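Local atomic coordinates of Ice-binding protein (Flavobacteriaceae bacterium, PDB entry 5UYT), a protein that probably binds to the surface of ice crystals and so acts as an antifreeze protein, using right-handed beta-solenoid domains. Residues 6-11 with 57-62; 38-43 with 48-53; 66-71 with 165-170. One frame throughout, in Å; residues are numbered along the deposited sequence.

Contact 1 (6-11 with 57-62)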
ATOM      1  N   LEU A   6      13.387  17.744   1.257  1.00 38.44           N
ATOM      2  CA  LEU A   6      13.044  17.207   2.572  1.00 36.69           C
ATOM      3  C   LEU A   6      14.045  16.169   3.092  1.00 36.90           C
ATOM      4  O   LEU A   6      13.943  15.728   4.246  1.00 36.02           O
ATOM      5  CB  LEU A   6      11.649  16.571   2.526  1.00 33.75           C
ATOM      6  CG  LEU A   6      10.427  17.475   2.446  1.00 33.55           C
ATOM      7  CD1 LEU A   6       9.189  16.586   2.357  1.00 31.88           C
ATOM      8  CD2 LEU A   6      10.335  18.433   3.638  1.00 34.61           C
ATOM      9  N   GLY A   7      14.973  15.752   2.230  1.00 37.90           N
ATOM     10  CA  GLY A   7      15.913  14.671   2.548  1.00 38.61           C
ATOM     11  C   GLY A   7      15.214  13.458   3.124  1.00 36.84           C
ATOM     12  O   GLY A   7      14.322  12.894   2.484  1.00 34.74           O
ATOM     13  N   ALA A   8      15.606  13.066   4.338  1.00 36.96           N
ATOM     14  CA  ALA A   8      15.092  11.833   4.964  1.00 35.41           C
ATOM     15  C   ALA A   8      13.645  11.985   5.462  1.00 33.66           C
ATOM     16  O   ALA A   8      12.918  10.998   5.590  1.00 32.27           O
ATOM     17  CB  ALA A   8      16.006  11.396   6.098  1.00 36.82           C
ATOM     18  N   ALA A   9      13.240  13.213   5.771  1.00 33.49           N
ATOM     19  CA  ALA A   9      11.850  13.460   6.125  1.00 32.47           C
ATOM     20  C   ALA A   9      10.890  13.015   5.018  1.00 30.79           C
ATOM     21  O   ALA A   9       9.723  12.671   5.300  1.00 30.09           O
ATOM     22  CB  ALA A   9      11.636  14.931   6.449  1.00 33.15           C
ATOM     23  N   ALA A  10      11.360  13.019   3.764  1.00 31.19           N
ATOM     24  CA  ALA A  10      10.532  12.535   2.624  1.00 30.42           C
ATOM     25  C   ALA A  10       9.975  11.117   2.802  1.00 29.41           C
ATOM     26  O   ALA A  10       8.942  10.778   2.206  1.00 28.13           O
ATOM     27  CB  ALA A  10      11.313  12.627   1.314  1.00 31.77           C
ATOM     28  N   ASN A  11      10.660  10.278   3.594  1.00 29.74           N
ATOM     29  CA  ASN A  11      10.224   8.879   3.817  1.00 28.94           C
ATOM     30  C   ASN A  11       8.908   8.774   4.568  1.00 26.87           C
ATOM     31  O   ASN A  11       8.255   7.736   4.546  1.00 26.09           O
ATOM     32  CB  ASN A  11      11.308   8.100   4.586  1.00 30.94           C
ATOM     33  CG  ASN A  11      12.591   7.957   3.795  1.00 33.61           C
ATOM     34  OD1 ASN A  11      12.578   7.590   2.623  1.00 35.67           O
ATOM     35  ND2 ASN A  11      13.701   8.242   4.428  1.00 36.00           N
ATOM     36  N   THR A  57      14.544   8.378  12.457  1.00 34.00           N
ATOM     37  CA  THR A  57      13.855   9.572  12.986  1.00 33.75           C
ATOM     38  C   THR A  57      14.842  10.694  13.288  1.00 35.60           C
ATOM     39  O   THR A  57      14.492  11.876  13.206  1.00 36.06           O
ATOM     40  CB  THR A  57      12.989   9.275  14.236  1.00 33.41           C
ATOM     41  OG1 THR A  57      13.808   8.798  15.308  1.00 34.42           O
ATOM     42  CG2 THR A  57      11.895   8.241  13.912  1.00 31.62           C
ATOM     43  N   SER A  58      16.073  10.320  13.632  1.00 37.18           N
ATOM     44  CA  SER A  58      17.122  11.301  13.919  1.00 39.52           C
ATOM     45  C   SER A  58      17.482  12.020  12.618  1.00 39.82           C
ATOM     46  O   SER A  58      17.602  13.252  12.595  1.00 40.66           O
ATOM     47  CB  SER A  58      18.348  10.607  14.522  1.00 40.86           C
ATOM     48  OG  SER A  58      19.342  11.558  14.857  1.00 44.14           O
ATOM     49  N   ALA A  59      17.654  11.239  11.548  1.00 39.62           N
ATOM     50  CA  ALA A  59      17.898  11.761  10.194  1.00 39.88           C
ATOM     51  C   ALA A  59      16.754  12.650   9.671  1.00 38.97           C
ATOM     52  O   ALA A  59      17.010  13.747   9.145  1.00 39.47           O
ATOM     53  CB  ALA A  59      18.191  10.622   9.226  1.00 39.65           C
ATOM     54  N   ALA A  60      15.514  12.190   9.844  1.00 37.26           N
ATOM     55  CA  ALA A  60      14.316  12.969   9.470  1.00 36.45           C
ATOM     56  C   ALA A  60      14.254  14.303  10.241  1.00 37.55           C
ATOM     57  O   ALA A  60      13.962  15.361   9.653  1.00 37.55           O
ATOM     58  CB  ALA A  60      13.042  12.150   9.680  1.00 35.09           C
ATOM     59  N   ALA A  61      14.543  14.253  11.541  1.00 37.40           N
ATOM     60  CA  ALA A  61      14.544  15.465  12.368  1.00 38.19           C
ATOM     61  C   ALA A  61      15.512  16.521  11.812  1.00 39.76           C
ATOM     62  O   ALA A  61      15.156  17.707  11.724  1.00 39.57           O
ATOM     63  CB  ALA A  61      14.881  15.130  13.819  1.00 39.19           C
ATOM     64  N   ALA A  62      16.724  16.090  11.445  1.00 40.51           N
ATOM     65  CA  ALA A  62      17.739  17.010  10.943  1.00 42.16           C
ATOM     66  C   ALA A  62      17.350  17.573   9.586  1.00 41.36           C
ATOM     67  O   ALA A  62      17.497  18.773   9.357  1.00 41.69           O
ATOM     68  CB  ALA A  62      19.111  16.348  10.884  1.00 44.19           C
TER
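Ala8 and Ala9 meet Ala59 and Ala60 where a short 3-10 turn at the start of the chain packs on the long helix 55-73, which runs beside the right-handed beta-solenoid of the ice-binding fold. The evidence for close packing is the backbone separation: Ala9 CA lies 4.2 Å from Ala60 CA, a distance that methyl side chains allow and bulky ones would hinder.

Ala8 points its methyl at the helix, and this CB touches Ala59 CB at 3.9 Å while also resting against the peptide that joins Ala59 to Ala60. Ala9 and Ala60 meet less directly, their CB atoms 4.5 Å apart, because each methyl lies nearer to the partner's backbone than to its side chain. Only 143 Å² is buried, as expected of four small residues.

No hydrogen bond links the two segments themselves; the backbone of 6-11 makes its own turn, in which Ala10 N bonds to Gly7 O at 3.2 Å and Asn11 N to Ala8 O at 3.1 Å, the 3-10 pattern. The polar link to the helix comes just beyond 57-62, where Asp63 OD2 accepts a bond from Ala8 N, while Phe12 and Phe15 of strand 12-16 touch Ala60. On its Ala9 side, the Ala60 methyl CB stands 4.0 Å from Ala9 CA.

Contact 2 (38-43 with 48-53)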
ATOM      1  N   ALA A  38       9.592   9.443  21.059  1.00 40.53           N
ATOM      2  CA  ALA A  38       8.536   8.635  21.671  1.00 41.59           C
ATOM      3  C   ALA A  38       8.205   7.475  20.743  1.00 40.59           C
ATOM      4  O   ALA A  38       9.007   7.152  19.857  1.00 41.28           O
ATOM      5  CB  ALA A  38       7.301   9.488  21.967  1.00 41.88           C
ATOM      6  N   ALA A  39       7.039   6.853  20.934  1.00 40.12           N
ATOM      7  CA  ALA A  39       6.575   5.773  20.075  1.00 38.43           C
ATOM      8  C   ALA A  39       5.136   6.052  19.697  1.00 37.22           C
ATOM      9  O   ALA A  39       4.350   6.437  20.561  1.00 37.95           O
ATOM     10  CB  ALA A  39       6.677   4.433  20.787  1.00 39.72           C
ATOM     11  N   SER A  40       4.791   5.844  18.422  1.00 34.89           N
ATOM     12  CA  SER A  40       3.447   6.124  17.949  1.00 34.03           C
ATOM     13  C   SER A  40       2.508   5.076  18.522  1.00 34.57           C
ATOM     14  O   SER A  40       2.909   3.911  18.694  1.00 36.29           O
ATOM     15  CB  SER A  40       3.407   6.104  16.411  1.00 33.48           C
ATOM     16  OG  SER A  40       4.451   6.944  15.914  1.00 34.44           O
ATOM     17  N   THR A  41       1.270   5.464  18.818  1.00 32.81           N
ATOM     18  CA  THR A  41       0.319   4.514  19.391  1.00 32.17           C
ATOM     19  C   THR A  41      -0.995   4.412  18.637  1.00 30.51           C
ATOM     20  O   THR A  41      -1.478   5.395  18.043  1.00 28.55           O
ATOM     21  CB  THR A  41      -0.008   4.817  20.857  1.00 34.38           C
ATOM     22  OG1 THR A  41      -0.562   6.130  20.938  1.00 34.38           O
ATOM     23  CG2 THR A  41       1.244   4.738  21.729  1.00 36.30           C
ATOM     24  N   ASN A  42      -1.541   3.194  18.673  1.00 30.42           N
ATOM     25  CA  ASN A  42      -2.892   2.860  18.197  1.00 30.25           C
ATOM     26  C   ASN A  42      -3.078   2.946  16.691  1.00 28.41           C
ATOM     27  O   ASN A  42      -4.215   3.043  16.224  1.00 27.73           O
ATOM     28  CB  ASN A  42      -3.978   3.684  18.941  1.00 31.82           C
ATOM     29  CG  ASN A  42      -5.373   3.053  18.866  1.00 32.95           C
ATOM     30  OD1 ASN A  42      -5.541   1.831  19.001  1.00 34.28           O
ATOM     31  ND2 ASN A  42      -6.382   3.882  18.652  1.00 32.68           N
ATOM     32  N   PHE A  43      -1.983   2.925  15.926  1.00 26.80           N
ATOM     33  CA  PHE A  43      -2.102   2.740  14.477  1.00 25.36           C
ATOM     34  C   PHE A  43      -2.442   1.292  14.122  1.00 25.05           C
ATOM     35  O   PHE A  43      -2.086   0.384  14.866  1.00 25.68           O
ATOM     36  CB  PHE A  43      -0.827   3.191  13.753  1.00 24.56           C
ATOM     37  CG  PHE A  43      -0.670   4.683  13.732  1.00 24.98           C
ATOM     38  CD1 PHE A  43      -1.088   5.421  12.623  1.00 24.22           C
ATOM     39  CD2 PHE A  43      -0.173   5.366  14.847  1.00 25.80           C
ATOM     40  CE1 PHE A  43      -0.970   6.795  12.598  1.00 24.46           C
ATOM     41  CE2 PHE A  43      -0.081   6.756  14.833  1.00 26.24           C
ATOM     42  CZ  PHE A  43      -0.478   7.469  13.707  1.00 25.24           C
ATOM     43  N   GLY A  48       4.195   1.433   5.449  1.00 20.29           N
ATOM     44  CA  GLY A  48       5.363   2.214   5.842  1.00 21.53           C
ATOM     45  C   GLY A  48       5.892   1.612   7.129  1.00 22.64           C
ATOM     46  O   GLY A  48       5.251   0.725   7.724  1.00 22.99           O
ATOM     47  N   VAL A  49       7.060   2.083   7.556  1.00 22.77           N
ATOM     48  CA  VAL A  49       7.682   1.553   8.778  1.00 23.92           C
ATOM     49  C   VAL A  49       7.319   2.436   9.948  1.00 24.53           C
ATOM     50  O   VAL A  49       7.345   3.694   9.843  1.00 24.33           O
ATOM     51  CB  VAL A  49       9.217   1.469   8.621  1.00 24.81           C
ATOM     52  CG1 VAL A  49       9.898   0.951   9.894  1.00 25.63           C
ATOM     53  CG2 VAL A  49       9.551   0.622   7.393  1.00 24.76           C
ATOM     54  N   MET A  50       6.977   1.798  11.067  1.00 25.08           N
ATOM     55  CA  MET A  50       6.794   2.530  12.335  1.00 26.00           C
ATOM     56  C   MET A  50       8.169   2.828  12.918  1.00 27.51           C
ATOM     57  O   MET A  50       8.833   1.919  13.419  1.00 28.75           O
ATOM     58  CB  MET A  50       5.913   1.712  13.313  1.00 26.62           C
ATOM     59  CG  MET A  50       4.568   1.270  12.712  1.00 25.82           C
ATOM     60  SD  MET A  50       3.564   2.606  12.018  1.00 25.64           S
ATOM     61  CE  MET A  50       3.201   3.569  13.495  1.00 26.27           C
ATOM     62  N   GLN A  51       8.607   4.098  12.862  1.00 31.09           N
ATOM     63  CA  GLN A  51       9.957   4.500  13.273  1.00 31.44           C
ATOM     64  C   GLN A  51       9.891   5.279  14.587  1.00 32.48           C
ATOM     65  O   GLN A  51       9.323   6.372  14.613  1.00 31.30           O
ATOM     66  CB  GLN A  51      10.594   5.422  12.215  1.00 31.33           C
ATOM     67  CG  GLN A  51      10.554   4.917  10.773  1.00 30.06           C
ATOM     68  CD  GLN A  51      11.647   3.895  10.492  1.00 30.90           C
ATOM     69  OE1 GLN A  51      12.199   3.294  11.406  1.00 31.44           O
ATOM     70  NE2 GLN A  51      11.906   3.648   9.216  1.00 31.17           N
ATOM     71  N   ASP A  52      10.440   4.717  15.662  1.00 34.05           N
ATOM     72  CA  ASP A  52      10.343   5.331  17.003  1.00 35.91           C
ATOM     73  C   ASP A  52      11.744   5.542  17.555  1.00 36.75           C
ATOM     74  O   ASP A  52      12.446   4.569  17.803  1.00 37.21           O
ATOM     75  CB  ASP A  52       9.529   4.433  17.960  1.00 37.75           C
ATOM     76  CG  ASP A  52       8.080   4.184  17.468  1.00 38.17           C
ATOM     77  OD1 ASP A  52       7.426   5.156  16.974  1.00 38.00           O
ATOM     78  OD2 ASP A  52       7.606   3.016  17.586  1.00 39.27           O
ATOM     79  N   SER A  53      12.151   6.804  17.698  1.00 36.56           N
ATOM     80  CA  SER A  53      13.398   7.179  18.400  1.00 38.26           C
ATOM     81  C   SER A  53      14.620   6.377  17.938  1.00 38.72           C
ATOM     82  O   SER A  53      15.268   5.708  18.736  1.00 39.83           O
ATOM     83  CB  SER A  53      13.217   7.043  19.923  1.00 39.10           C
ATOM     84  OG  SER A  53      12.070   7.763  20.362  1.00 38.83           O
TER
HETATM   85  O   HOH W   1       5.927   4.959  14.846  1.00 31.87           O
HETATM   86  O   HOH W   2       4.842   2.540  17.290  1.00 35.64           O
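The touching parts of 38-43 and 48-53 run in nearly opposite directions, 172° apart end to end, with Ala39 CA and Asp52 CA 4.9 Å from each other. Segment 38-43 belongs to the loop that leaves strand 32-35, and it turns back against strand 50-52 and the residue after it, the next parallel strand of the beta-solenoid; side chains and waters join the two where a regular backbone ladder is lacking.

Asp52 carries most of the polar contact. Its carboxylate lies against Ala39, and OD1 accepts a hydrogen bond from Ser40 N, 3.1 Å away; the N-H points well at the oxygen (157°) but reaches it from above the carboxylate plane, 51° out. With CG beside its own backbone N, the Asp52 carboxylate is carried across to the facing loop. Two waters extend the grip. One accepts from Ser40 OG and donates to Asp52 OD1, bridging two atoms too far apart, at 3.6 Å, to bond directly. The other donates both to Ser40 O and to Asp52 OD2, so each carboxylate oxygen has a partner. Further along, Ser53 OG donates to Ala38 O at 3.2 Å, with the donor tilted from the carbonyl plane.

The inner end is apolar. Met50 is bent at chi2 and chi3, which curls its methyl back toward the Ser40 and Phe43 side chains. Val33 of strand 32-35 touches Ser40, Phe43 and Met50 alike, continuing this apolar patch into the coil. The Met50 methyl CE meets Ser40 CB at 3.9 Å and Phe43 CG at 4.0 Å.

Contact 3 (66-71 with 165-170)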
ATOM      1  N   ILE A  66      16.424  21.538   8.121  1.00 41.94           N
ATOM      2  CA  ILE A  66      16.978  22.105   6.883  1.00 42.91           C
ATOM      3  C   ILE A  66      15.868  22.569   5.912  1.00 41.66           C
ATOM      4  O   ILE A  66      15.950  23.694   5.377  1.00 42.80           O
ATOM      5  CB  ILE A  66      17.911  21.092   6.175  1.00 43.34           C
ATOM      6  CG1 ILE A  66      19.203  20.895   6.981  1.00 45.24           C
ATOM      7  CG2 ILE A  66      18.264  21.563   4.766  1.00 44.48           C
ATOM      8  CD1 ILE A  66      19.948  19.635   6.592  1.00 44.92           C
ATOM      9  N   ALA A  67      14.867  21.698   5.689  1.00 39.05           N
ATOM     10  CA  ALA A  67      13.661  22.024   4.907  1.00 37.52           C
ATOM     11  C   ALA A  67      12.946  23.276   5.445  1.00 38.11           C
ATOM     12  O   ALA A  67      12.627  24.184   4.663  1.00 38.29           O
ATOM     13  CB  ALA A  67      12.691  20.836   4.848  1.00 35.44           C
ATOM     14  N   TYR A  68      12.691  23.309   6.758  1.00 37.88           N
ATOM     15  CA  TYR A  68      12.010  24.444   7.389  1.00 38.85           C
ATOM     16  C   TYR A  68      12.750  25.761   7.087  1.00 41.17           C
ATOM     17  O   TYR A  68      12.124  26.762   6.719  1.00 41.54           O
ATOM     18  CB  TYR A  68      11.857  24.280   8.922  1.00 38.60           C
ATOM     19  CG  TYR A  68      11.371  25.577   9.533  1.00 39.26           C
ATOM     20  CD1 TYR A  68      10.022  25.915   9.487  1.00 38.56           C
ATOM     21  CD2 TYR A  68      12.276  26.518  10.062  1.00 41.38           C
ATOM     22  CE1 TYR A  68       9.565  27.119   9.976  1.00 39.43           C
ATOM     23  CE2 TYR A  68      11.826  27.731  10.552  1.00 42.44           C
ATOM     24  CZ  TYR A  68      10.472  28.024  10.514  1.00 41.47           C
ATOM     25  OH  TYR A  68      10.015  29.235  10.995  1.00 42.47           O
ATOM     26  N   ASN A  69      14.071  25.743   7.250  1.00 42.94           N
ATOM     27  CA  ASN A  69      14.889  26.930   7.057  1.00 45.98           C
ATOM     28  C   ASN A  69      14.870  27.429   5.614  1.00 46.37           C
ATOM     29  O   ASN A  69      14.841  28.640   5.388  1.00 47.74           O
ATOM     30  CB  ASN A  69      16.315  26.705   7.555  1.00 47.97           C
ATOM     31  CG  ASN A  69      16.400  26.678   9.064  1.00 48.85           C
ATOM     32  OD1 ASN A  69      15.584  27.282   9.750  1.00 48.97           O
ATOM     33  ND2 ASN A  69      17.391  25.979   9.591  1.00 49.97           N
ATOM     34  N   LEU A  70      14.853  26.503   4.655  1.00 45.10           N
ATOM     35  CA  LEU A  70      14.708  26.870   3.246  1.00 44.92           C
ATOM     36  C   LEU A  70      13.325  27.464   2.980  1.00 43.49           C
ATOM     37  O   LEU A  70      13.195  28.454   2.249  1.00 43.45           O
ATOM     38  CB  LEU A  70      14.950  25.671   2.336  1.00 44.83           C
ATOM     39  CG  LEU A  70      16.361  25.079   2.255  1.00 46.36           C
ATOM     40  CD1 LEU A  70      16.252  23.677   1.656  1.00 45.84           C
ATOM     41  CD2 LEU A  70      17.283  25.982   1.448  1.00 49.22           C
ATOM     42  N   LEU A  71      12.293  26.864   3.580  1.00 40.91           N
ATOM     43  CA  LEU A  71      10.941  27.439   3.513  1.00 40.23           C
ATOM     44  C   LEU A  71      10.901  28.872   4.109  1.00 41.94           C
ATOM     45  O   LEU A  71      10.299  29.805   3.524  1.00 42.11           O
ATOM     46  CB  LEU A  71       9.918  26.520   4.194  1.00 37.96           C
ATOM     47  CG  LEU A  71       9.697  25.203   3.435  1.00 36.21           C
ATOM     48  CD1 LEU A  71       8.741  24.274   4.172  1.00 34.54           C
ATOM     49  CD2 LEU A  71       9.171  25.494   2.041  1.00 35.58           C
ATOM     50  N   ASN A 165       3.145  19.266   1.639  1.00 27.50           N
ATOM     51  CA  ASN A 165       3.907  19.078   2.866  1.00 27.38           C
ATOM     52  C   ASN A 165       3.512  20.100   3.923  1.00 27.87           C
ATOM     53  O   ASN A 165       3.786  21.275   3.749  1.00 28.42           O
ATOM     54  CB  ASN A 165       5.363  19.235   2.508  1.00 28.91           C
ATOM     55  CG  ASN A 165       5.825  18.144   1.587  1.00 28.54           C
ATOM     56  OD1 ASN A 165       5.640  16.964   1.885  1.00 28.17           O
ATOM     57  ND2 ASN A 165       6.401  18.520   0.449  1.00 29.44           N
ATOM     58  N   VAL A 166       2.853  19.656   5.000  1.00 27.20           N
ATOM     59  CA  VAL A 166       2.377  20.586   6.035  1.00 27.69           C
ATOM     60  C   VAL A 166       3.445  20.568   7.110  1.00 28.52           C
ATOM     61  O   VAL A 166       3.599  19.560   7.786  1.00 28.34           O
ATOM     62  CB  VAL A 166       1.012  20.140   6.632  1.00 26.79           C
ATOM     63  CG1 VAL A 166       0.609  21.073   7.792  1.00 27.53           C
ATOM     64  CG2 VAL A 166      -0.051  20.086   5.531  1.00 26.62           C
ATOM     65  N   VAL A 167       4.203  21.664   7.231  1.00 29.15           N
ATOM     66  CA  VAL A 167       5.308  21.753   8.177  1.00 30.26           C
ATOM     67  C   VAL A 167       4.909  22.702   9.303  1.00 30.96           C
ATOM     68  O   VAL A 167       4.869  23.925   9.115  1.00 31.94           O
ATOM     69  CB  VAL A 167       6.610  22.287   7.512  1.00 31.25           C
ATOM     70  CG1 VAL A 167       7.741  22.426   8.535  1.00 31.71           C
ATOM     71  CG2 VAL A 167       7.030  21.400   6.357  1.00 30.46           C
ATOM     72  N   ALA A 168       4.622  22.141  10.475  1.00 30.62           N
ATOM     73  CA  ALA A 168       4.257  22.959  11.626  1.00 31.03           C
ATOM     74  C   ALA A 168       5.510  23.201  12.437  1.00 32.51           C
ATOM     75  O   ALA A 168       6.152  22.251  12.880  1.00 32.50           O
ATOM     76  CB  ALA A 168       3.195  22.261  12.468  1.00 31.09           C
ATOM     77  N   ASN A 169       5.873  24.478  12.623  1.00 33.33           N
ATOM     78  CA  ASN A 169       7.051  24.823  13.381  1.00 34.69           C
ATOM     79  C   ASN A 169       6.699  25.077  14.835  1.00 35.31           C
ATOM     80  O   ASN A 169       5.953  26.025  15.142  1.00 34.95           O
ATOM     81  CB  ASN A 169       7.702  26.096  12.814  1.00 36.01           C
ATOM     82  CG  ASN A 169       9.090  26.334  13.362  1.00 37.72           C
ATOM     83  OD1 ASN A 169       9.854  25.389  13.555  1.00 37.67           O
ATOM     84  ND2 ASN A 169       9.431  27.610  13.622  1.00 38.58           N
ATOM     85  N   ASN A 170       7.257  24.252  15.718  1.00 35.70           N
ATOM     86  CA  ASN A 170       7.023  24.362  17.161  1.00 36.97           C
ATOM     87  C   ASN A 170       5.537  24.429  17.475  1.00 36.55           C
ATOM     88  O   ASN A 170       5.094  25.253  18.279  1.00 36.80           O
ATOM     89  CB  ASN A 170       7.777  25.550  17.761  1.00 39.80           C
ATOM     90  CG  ASN A 170       9.267  25.427  17.558  1.00 41.16           C
ATOM     91  OD1 ASN A 170       9.909  26.374  17.154  1.00 44.15           O
ATOM     92  ND2 ASN A 170       9.815  24.244  17.806  1.00 40.99           N
TER
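The Tyr68 ring carries the Asn169 side-chain amide on one face and the Val167 methyl CG1 at its edge, near the ring plane. Ring and amide planes are only 23° apart, so the two flat groups stack, and Asn169 CG stands 3.4 Å above the ring plane, displaced toward the rim. The overlap is therefore offset: Asn169 CG comes 3.5 Å from Tyr68 CE1, and ND2 reaches over CZ at 3.3 Å. At the edge, Val167 CG1 meets Tyr68 CD1 at 4.3 Å.

Although Asn169 ND2 is 3.1 Å from Tyr68 OH, the angle is too poor for a hydrogen bond, as the stacked placement would suggest. Glu151 satisfies both groups instead: its OE2 is bonded to Tyr68 OH and its OE1 to Asn169 ND2, so one carboxylate links the stacked pair. Thr188 bonds to Asn169 OD1, and the amide, held at both ends, is likely to be fixed in its rotation. Tyr68 extends from the helix with CG anti to its backbone N (chi1 170°), which carries the ring out toward Asn169. A leucine in place of Tyr68 would probably lose the flat stack on the Asn169 amide and leave Glu151 OE2 without its hydroxyl partner.

One turn further along the helix, Leu71 CD1 packs on Val167 CG2 at 4.0 Å, the two side chains crossing at a slant. Val167 thus serves both helix residues, one methyl branch to each.

The contact is buried, and places helix 55-73 on strand 165-168 of the solenoid wall. Strand 146-150, parallel to 165-168, brings Lys149 into contact with Tyr68 and Phe147 with Leu71, while strand 180-187 lies on the other side of 165-168.

Helix 55-73 is shared by contacts 1 and 3: contact 1 uses its early turns and contact 3 its later ones, with centres 12 Å apart. These two touch through Leu6, whose CD2 lies 3.6 Å from Ala67 CB and whose CD1 lies 3.6 Å from Asn165 OD1, so the N-terminal segment reaches the helix and the solenoid wall together. Contact 2 is nested along the chain inside the loop closed by contact 1; their centres are 15 Å apart, and Thr57 CG2 meets Gln51 O at 3.3 Å where strand 50-52 leads into the helix. Contacts 2 and 3 do not touch, their nearest atoms being about 14 Å apart. All three lie on the same solenoid domain, contacts 2 and 3 with centres 21 Å apart.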